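Local coordinates for protein endo-beta-1,4-glucanase (cellulase B) (Bacillus halodurans, PDB 4V2X) that hydrolyses beta-1,4-linked glucans, with a family 5 catalytic module followed by Ig-like and CBM46 modules, the CBM46 contributing to attack on xyloglucan and mixed-linkage beta-glucans, at residues 57-65 / 310-318; 216-227 / 258-267. All coordinates share one frame; numbering follows the deposited sequence.

In the fold
Starting from the N terminus, helix 58-64 is laid down first, ahead of the opening barrel strand 68-70, and its partner in contact 1 arrives with 244 residues in between, at the turn leading into the seventh strand, 315-320. Contact 2 lies wholly within that long excursion: after helix 209-227 the chain returns through strand 238-241, and helix 249-262 runs beside the former, roughly parallel, with 30 residues between the two segments. The contact centres are about 16 Å apart and the two touch, Ile58 and Pro314 resting against Pro265, Asn266 and Leu267. Contact 1 thus ties the N-terminal helix to the barrel floor, and contact 2 joins two outer helices next to a calcium shared between subunits.

Contact 1 of 2, residues 57-65 / 310-318; sequences DIQSYVRDM and ARGIPVVLG
Pro314 packs into a groove lined by Ile58 and Val62 of the short helix 58-64. Both branches of Ile58 bear on the proline ring: CG1 lies 3.8 Å from Pro314 CG, while CG2 rests against Pro314 CD, the two side chains meeting at about a right angle. One turn on, Val62 CG2 presses against Pro314 CB at 3.6 Å. With chi1 at 170°, the other branch of Val62, CG1, lies opposite the backbone N and beside the carbonyl carbon, which carries it past the proline to Val316 CG2 at 3.9 Å. That same methyl also receives Met65, whose chain bends at its last torsion (chi3 62°) to set CE 3.9 Å from Val316 CG2. At the other end of the contact the amide of Gln59 lies alongside the glycine turn, NE2 3.6 Å from Gly312 CA.

Further out, caps and strand pairing hold the two segments in place. Asp57 caps the helix, its OD1 accepting from Ser60 N at 3.1 Å from above the carboxylate plane. Gly312, with positive phi, is the C-prime residue of the Schellman motif that ends helix 291-309 and turns the chain into strand 315-320, whose Val316 pairs with Ala269. Ile268 of the adjacent strand touches Ile58, Val62 and Val316 and continues the apolar layer, and Val62 O accepts from Thr354 OG1 of the strand on the other flank. This is the floor of a (beta/alpha)8 barrel: a short N-terminal helix covers the end where the strands begin, opposite the C-terminal strand ends that carry the active site in family 5 glycosidases.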
# COMPACT_ATOMS: atom_id res chain seq x y z
N ASP A 57 -15.55 23.25 8.14
CA ASP A 57 -15.93 22.07 8.92
C ASP A 57 -16.45 21.02 7.93
O ASP A 57 -17.58 21.13 7.45
CB ASP A 57 -17.00 22.45 9.94
CG ASP A 57 -17.38 21.30 10.86
OD1 ASP A 57 -17.53 20.15 10.40
OD2 ASP A 57 -17.57 21.56 12.07
N ILE A 58 -15.62 20.03 7.61
CA ILE A 58 -15.92 19.11 6.51
C ILE A 58 -17.16 18.24 6.80
O ILE A 58 -17.91 17.92 5.89
CB ILE A 58 -14.70 18.24 6.13
CG1 ILE A 58 -14.89 17.59 4.75
CG2 ILE A 58 -14.42 17.17 7.18
CD1 ILE A 58 -14.96 18.57 3.60
N GLN A 59 -17.37 17.89 8.07
CA GLN A 59 -18.55 17.10 8.45
C GLN A 59 -19.85 17.89 8.23
O GLN A 59 -20.80 17.37 7.65
CB GLN A 59 -18.45 16.64 9.90
CG GLN A 59 -17.39 15.57 10.13
CD GLN A 59 -17.18 15.25 11.60
OE1 GLN A 59 -16.95 16.14 12.41
NE2 GLN A 59 -17.28 13.97 11.94
N SER A 60 -19.88 19.15 8.68
CA SER A 60 -21.03 20.03 8.46
C SER A 60 -21.30 20.25 6.97
O SER A 60 -22.45 20.28 6.53
CB SER A 60 -20.81 21.39 9.13
OG SER A 60 -20.61 21.23 10.52
N TYR A 61 -20.22 20.42 6.22
CA TYR A 61 -20.29 20.62 4.77
C TYR A 61 -21.04 19.45 4.12
O TYR A 61 -22.01 19.65 3.40
CB TYR A 61 -18.87 20.73 4.23
CG TYR A 61 -18.71 20.96 2.75
CD1 TYR A 61 -18.78 19.90 1.84
CD2 TYR A 61 -18.42 22.22 2.24
CE1 TYR A 61 -18.60 20.10 0.49
CE2 TYR A 61 -18.23 22.43 0.89
CZ TYR A 61 -18.33 21.36 0.01
OH TYR A 61 -18.13 21.55 -1.33
N VAL A 62 -20.60 18.24 4.42
CA VAL A 62 -21.22 17.05 3.84
C VAL A 62 -22.68 16.90 4.31
O VAL A 62 -23.55 16.60 3.51
CB VAL A 62 -20.38 15.78 4.12
CG1 VAL A 62 -21.14 14.52 3.74
CG2 VAL A 62 -19.08 15.86 3.33
N ARG A 63 -22.94 17.14 5.59
CA ARG A 63 -24.32 17.11 6.10
C ARG A 63 -25.23 18.08 5.36
O ARG A 63 -26.38 17.76 5.07
CB ARG A 63 -24.36 17.43 7.59
CG ARG A 63 -23.89 16.27 8.45
CD ARG A 63 -23.66 16.70 9.88
NE ARG A 63 -22.84 15.72 10.58
CZ ARG A 63 -22.01 16.00 11.58
NH1 ARG A 63 -21.85 17.25 12.02
NH2 ARG A 63 -21.32 15.02 12.14
N ASP A 64 -24.69 19.25 5.03
CA ASP A 64 -25.46 20.30 4.36
C ASP A 64 -25.79 19.94 2.91
O ASP A 64 -26.69 20.53 2.30
CB ASP A 64 -24.69 21.62 4.43
CG ASP A 64 -25.60 22.84 4.39
OD1 ASP A 64 -26.70 22.79 4.99
OD2 ASP A 64 -25.20 23.86 3.78
N MET A 65 -25.06 18.98 2.34
CA MET A 65 -25.36 18.48 0.99
C MET A 65 -26.62 17.62 0.90
O MET A 65 -27.14 17.41 -0.20
CB MET A 65 -24.19 17.65 0.46
CG MET A 65 -22.89 18.39 0.25
SD MET A 65 -21.52 17.25 -0.09
CE MET A 65 -22.08 16.51 -1.63
N ALA A 310 -17.25 7.38 11.69
CA ALA A 310 -16.97 7.38 13.13
C ALA A 310 -15.57 7.93 13.45
O ALA A 310 -15.31 8.32 14.59
CB ALA A 310 -17.13 5.98 13.69
N ARG A 311 -14.68 7.93 12.47
CA ARG A 311 -13.32 8.48 12.64
C ARG A 311 -13.19 9.91 12.13
O ARG A 311 -12.08 10.44 12.03
CB ARG A 311 -12.30 7.61 11.90
CG ARG A 311 -12.19 6.19 12.39
CD ARG A 311 -11.18 5.42 11.54
NE ARG A 311 -11.15 4.00 11.87
CZ ARG A 311 -10.73 3.03 11.06
NH1 ARG A 311 -10.30 3.28 9.83
NH2 ARG A 311 -10.76 1.77 11.50
N GLY A 312 -14.31 10.54 11.80
CA GLY A 312 -14.32 11.94 11.39
C GLY A 312 -14.15 12.20 9.91
O GLY A 312 -14.03 13.35 9.50
N ILE A 313 -14.14 11.15 9.09
CA ILE A 313 -14.07 11.33 7.65
C ILE A 313 -15.49 11.17 7.10
O ILE A 313 -16.04 10.08 7.18
CB ILE A 313 -13.14 10.31 6.98
CG1 ILE A 313 -11.72 10.40 7.56
CG2 ILE A 313 -13.14 10.52 5.48
CD1 ILE A 313 -10.87 9.18 7.29
N PRO A 314 -16.09 12.25 6.58
CA PRO A 314 -17.45 12.13 6.07
C PRO A 314 -17.51 11.32 4.78
O PRO A 314 -16.51 11.19 4.06
CB PRO A 314 -17.87 13.58 5.82
CG PRO A 314 -16.59 14.31 5.58
CD PRO A 314 -15.52 13.59 6.35
N VAL A 315 -18.69 10.78 4.51
CA VAL A 315 -18.92 9.92 3.35
C VAL A 315 -20.08 10.44 2.53
O VAL A 315 -21.16 10.74 3.07
CB VAL A 315 -19.24 8.47 3.79
CG1 VAL A 315 -19.59 7.60 2.59
CG2 VAL A 315 -18.05 7.89 4.54
N VAL A 316 -19.85 10.56 1.22
CA VAL A 316 -20.91 10.80 0.26
C VAL A 316 -21.13 9.52 -0.53
O VAL A 316 -20.19 8.98 -1.14
CB VAL A 316 -20.60 11.97 -0.69
CG1 VAL A 316 -21.63 12.04 -1.81
CG2 VAL A 316 -20.57 13.29 0.08
N LEU A 317 -22.35 9.01 -0.48
CA LEU A 317 -22.78 7.93 -1.36
C LEU A 317 -23.09 8.61 -2.69
O LEU A 317 -24.19 9.14 -2.87
CB LEU A 317 -24.00 7.23 -0.76
CG LEU A 317 -24.58 6.06 -1.53
CD1 LEU A 317 -23.58 4.93 -1.67
CD2 LEU A 317 -25.84 5.56 -0.82
N GLY A 318 -22.10 8.65 -3.58
CA GLY A 318 -22.15 9.52 -4.77
C GLY A 318 -23.17 9.11 -5.82
O GLY A 318 -23.57 9.93 -6.65

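Contact 2 of 2, residues 216-227 / 258-267. With CA (calcium ion), chain B.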
# COMPACT_ATOMS: atom_id res chain seq x y z
N ASP A 216 -4.16 4.68 -5.37
CA ASP A 216 -3.56 5.61 -4.41
C ASP A 216 -2.81 6.73 -5.14
O ASP A 216 -2.92 7.89 -4.78
CB ASP A 216 -2.61 4.90 -3.46
CG ASP A 216 -1.79 5.88 -2.64
OD1 ASP A 216 -0.71 6.31 -3.13
OD2 ASP A 216 -2.23 6.26 -1.52
N ASP A 217 -2.05 6.36 -6.17
CA ASP A 217 -1.30 7.36 -6.94
C ASP A 217 -2.21 8.37 -7.64
O ASP A 217 -1.92 9.56 -7.65
CB ASP A 217 -0.39 6.68 -7.96
CG ASP A 217 0.79 5.96 -7.31
OD1 ASP A 217 0.98 6.07 -6.08
OD2 ASP A 217 1.53 5.29 -8.05
N LEU A 218 -3.31 7.90 -8.24
CA LEU A 218 -4.25 8.81 -8.91
C LEU A 218 -4.88 9.77 -7.91
O LEU A 218 -4.99 10.96 -8.17
CB LEU A 218 -5.36 8.04 -9.62
CG LEU A 218 -4.98 7.24 -10.86
CD1 LEU A 218 -6.19 6.44 -11.30
CD2 LEU A 218 -4.51 8.15 -11.99
N ASN A 219 -5.32 9.24 -6.78
CA ASN A 219 -5.91 10.07 -5.74
C ASN A 219 -4.91 11.09 -5.20
O ASN A 219 -5.26 12.22 -4.89
CB ASN A 219 -6.46 9.21 -4.60
CG ASN A 219 -7.80 8.58 -4.94
OD1 ASN A 219 -8.56 9.10 -5.75
ND2 ASN A 219 -8.11 7.46 -4.29
N THR A 220 -3.65 10.67 -5.11
CA THR A 220 -2.60 11.49 -4.50
C THR A 220 -2.15 12.61 -5.42
O THR A 220 -1.98 13.75 -4.98
CB THR A 220 -1.42 10.59 -4.11
OG1 THR A 220 -1.86 9.65 -3.14
CG2 THR A 220 -0.25 11.40 -3.53
N VAL A 221 -1.94 12.30 -6.69
CA VAL A 221 -1.54 13.32 -7.65
C VAL A 221 -2.66 14.36 -7.84
O VAL A 221 -2.40 15.54 -8.01
CB VAL A 221 -1.08 12.71 -8.99
CG1 VAL A 221 -2.21 12.00 -9.71
CG2 VAL A 221 -0.45 13.80 -9.86
N PHE A 222 -3.90 13.90 -7.82
CA PHE A 222 -5.06 14.78 -7.88
C PHE A 222 -5.03 15.76 -6.70
O PHE A 222 -5.14 16.97 -6.89
CB PHE A 222 -6.33 13.91 -7.91
CG PHE A 222 -7.59 14.59 -7.47
CD1 PHE A 222 -8.29 15.41 -8.34
CD2 PHE A 222 -8.12 14.34 -6.21
CE1 PHE A 222 -9.48 16.00 -7.95
CE2 PHE A 222 -9.31 14.93 -5.82
CZ PHE A 222 -9.99 15.76 -6.69
N PHE A 223 -4.82 15.23 -5.50
CA PHE A 223 -4.70 16.05 -4.30
C PHE A 223 -3.59 17.10 -4.46
O PHE A 223 -3.82 18.30 -4.24
CB PHE A 223 -4.44 15.16 -3.09
CG PHE A 223 -4.13 15.90 -1.83
CD1 PHE A 223 -5.15 16.27 -0.96
CD2 PHE A 223 -2.81 16.20 -1.49
CE1 PHE A 223 -4.86 16.94 0.21
CE2 PHE A 223 -2.52 16.87 -0.31
CZ PHE A 223 -3.54 17.24 0.53
N GLU A 224 -2.41 16.64 -4.86
CA GLU A 224 -1.24 17.53 -5.00
C GLU A 224 -1.50 18.66 -5.99
O GLU A 224 -1.21 19.82 -5.71
CB GLU A 224 -0.02 16.73 -5.46
CG GLU A 224 0.64 15.90 -4.36
CD GLU A 224 1.82 15.09 -4.88
OE1 GLU A 224 1.60 14.12 -5.64
OE2 GLU A 224 2.97 15.43 -4.53
N ILE A 225 -2.06 18.31 -7.15
CA ILE A 225 -2.38 19.28 -8.19
C ILE A 225 -3.38 20.31 -7.69
O ILE A 225 -3.13 21.51 -7.77
CB ILE A 225 -2.95 18.60 -9.45
CG1 ILE A 225 -1.84 17.83 -10.17
CG2 ILE A 225 -3.56 19.62 -10.40
CD1 ILE A 225 -2.33 16.83 -11.19
N VAL A 226 -4.52 19.85 -7.18
CA VAL A 226 -5.55 20.78 -6.75
C VAL A 226 -5.01 21.68 -5.64
O VAL A 226 -5.13 22.90 -5.71
CB VAL A 226 -6.85 20.07 -6.31
CG1 VAL A 226 -7.87 21.07 -5.77
CG2 VAL A 226 -7.46 19.30 -7.48
N ARG A 227 -4.40 21.09 -4.62
CA ARG A 227 -4.04 21.84 -3.41
C ARG A 227 -3.04 22.96 -3.66
O ARG A 227 -3.00 23.92 -2.89
CB ARG A 227 -3.53 20.90 -2.32
CG ARG A 227 -4.65 20.15 -1.61
CD ARG A 227 -5.38 21.04 -0.61
NE ARG A 227 -6.50 20.37 0.05
CZ ARG A 227 -7.77 20.42 -0.34
NH1 ARG A 227 -8.14 21.10 -1.42
NH2 ARG A 227 -8.69 19.76 0.35
N THR A 258 -5.00 6.09 2.19
CA THR A 258 -4.69 7.22 1.32
C THR A 258 -5.11 8.55 1.95
O THR A 258 -4.35 9.53 1.94
CB THR A 258 -5.36 7.04 -0.06
OG1 THR A 258 -4.84 5.86 -0.69
CG2 THR A 258 -5.13 8.25 -0.95
N ILE A 259 -6.32 8.60 2.50
CA ILE A 259 -6.82 9.81 3.13
C ILE A 259 -5.96 10.17 4.34
O ILE A 259 -5.63 11.34 4.53
CB ILE A 259 -8.31 9.67 3.52
CG1 ILE A 259 -9.18 9.68 2.26
CG2 ILE A 259 -8.75 10.80 4.45
CD1 ILE A 259 -10.63 9.33 2.49
N ASP A 260 -5.61 9.17 5.15
CA ASP A 260 -4.79 9.38 6.35
C ASP A 260 -3.43 9.99 5.99
O ASP A 260 -2.96 10.94 6.62
CB ASP A 260 -4.61 8.05 7.09
CG ASP A 260 -3.97 8.20 8.46
OD1 ASP A 260 -4.24 9.20 9.14
OD2 ASP A 260 -3.21 7.30 8.86
N LYS A 261 -2.83 9.43 4.94
CA LYS A 261 -1.53 9.87 4.43
C LYS A 261 -1.51 11.34 4.02
O LYS A 261 -0.54 12.06 4.28
CB LYS A 261 -1.18 9.01 3.21
CG LYS A 261 0.12 9.38 2.53
CD LYS A 261 0.27 8.64 1.21
CE LYS A 261 -0.62 9.22 0.12
NZ LYS A 261 -0.33 8.58 -1.19
N LEU A 262 -2.58 11.79 3.38
CA LEU A 262 -2.61 13.12 2.79
C LEU A 262 -2.70 14.22 3.84
O LEU A 262 -2.42 15.38 3.52
CB LEU A 262 -3.76 13.23 1.78
CG LEU A 262 -3.56 12.32 0.56
CD1 LEU A 262 -4.80 12.29 -0.30
CD2 LEU A 262 -2.35 12.74 -0.27
N ASP A 263 -3.10 13.87 5.06
CA ASP A 263 -2.96 14.76 6.22
C ASP A 263 -3.64 16.10 5.95
O ASP A 263 -3.05 17.17 6.13
CB ASP A 263 -1.47 14.94 6.54
CG ASP A 263 -1.22 15.56 7.90
OD1 ASP A 263 -2.03 15.38 8.82
OD2 ASP A 263 -0.20 16.24 8.03
N ASP A 264 -4.90 16.03 5.53
CA ASP A 264 -5.68 17.19 5.10
C ASP A 264 -7.05 17.10 5.73
O ASP A 264 -7.64 16.01 5.77
CB ASP A 264 -5.82 17.18 3.57
CG ASP A 264 -6.54 18.39 3.04
OD1 ASP A 264 -5.87 19.41 2.75
OD2 ASP A 264 -7.78 18.34 2.88
N PRO A 265 -7.59 18.23 6.22
CA PRO A 265 -8.86 18.20 6.94
C PRO A 265 -10.13 18.24 6.07
O PRO A 265 -11.24 18.13 6.60
CB PRO A 265 -8.79 19.47 7.79
CG PRO A 265 -7.99 20.42 6.96
CD PRO A 265 -6.98 19.58 6.22
N ASN A 266 -9.98 18.40 4.75
CA ASN A 266 -11.12 18.64 3.87
C ASN A 266 -11.24 17.56 2.80
O ASN A 266 -11.38 17.85 1.61
CB ASN A 266 -11.00 20.03 3.24
CG ASN A 266 -11.09 21.14 4.28
OD1 ASN A 266 -11.48 20.91 5.42
ND2 ASN A 266 -10.72 22.35 3.89
N LEU A 267 -11.18 16.31 3.24
CA LEU A 267 -11.31 15.16 2.35
C LEU A 267 -12.60 14.39 2.64
O LEU A 267 -13.02 14.25 3.80
CB LEU A 267 -10.09 14.24 2.46
CG LEU A 267 -8.74 14.87 2.07
CD1 LEU A 267 -7.60 13.88 2.26
CD2 LEU A 267 -8.78 15.39 0.64
CA CA B . 1.50 5.91 -3.79
O HOH W 1 -6.59 5.20 -2.79
O HOH W 2 0.70 3.70 -4.31
O HOH W 3 1.59 5.30 -1.46
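Asp216 meets Thr258 and Lys261 of the neighbouring helix along its whole side chain. CB sits 3.7 Å from Thr258 OG1, and CG stands opposite the backbone N (chi1 169°), which swings the carboxylate towards both. OD1 binds calcium at 2.3 Å and takes a weak bond from Lys261 NZ, whereas OD2 accepts twice, from Lys261 NZ (3.0 Å, syn lone pair) and from Thr258 OG1 (2.8 Å, anti lone pair). Lys261 NZ also donates to Thr220 OG1 at 2.7 Å and forms a salt bridge with Asp217 OD2 of the second subunit. Asp217 OD1, two waters, and Asp216 and Asp217 of the second subunit complete the calcium site.

Two turns along, Phe223 is held between Leu262 CB, centred over one face (4.1 Å from the centroid, a CH-pi contact), and Arg227 CG, nearer the rim, on the other. Arg227 then forms a side-on salt bridge with Asp264, NE to OD1 at 2.9 Å and NH2 to OD2, while its NH1 bonds to Asn233 O. Asp264 OD2 closes an Asx turn.

Segments 216-227 and 258-262 run side by side, their directions 32° apart, with helix 209-227 between helices 249-262 and 165-183 and resting on strands 190-193 and 238-241.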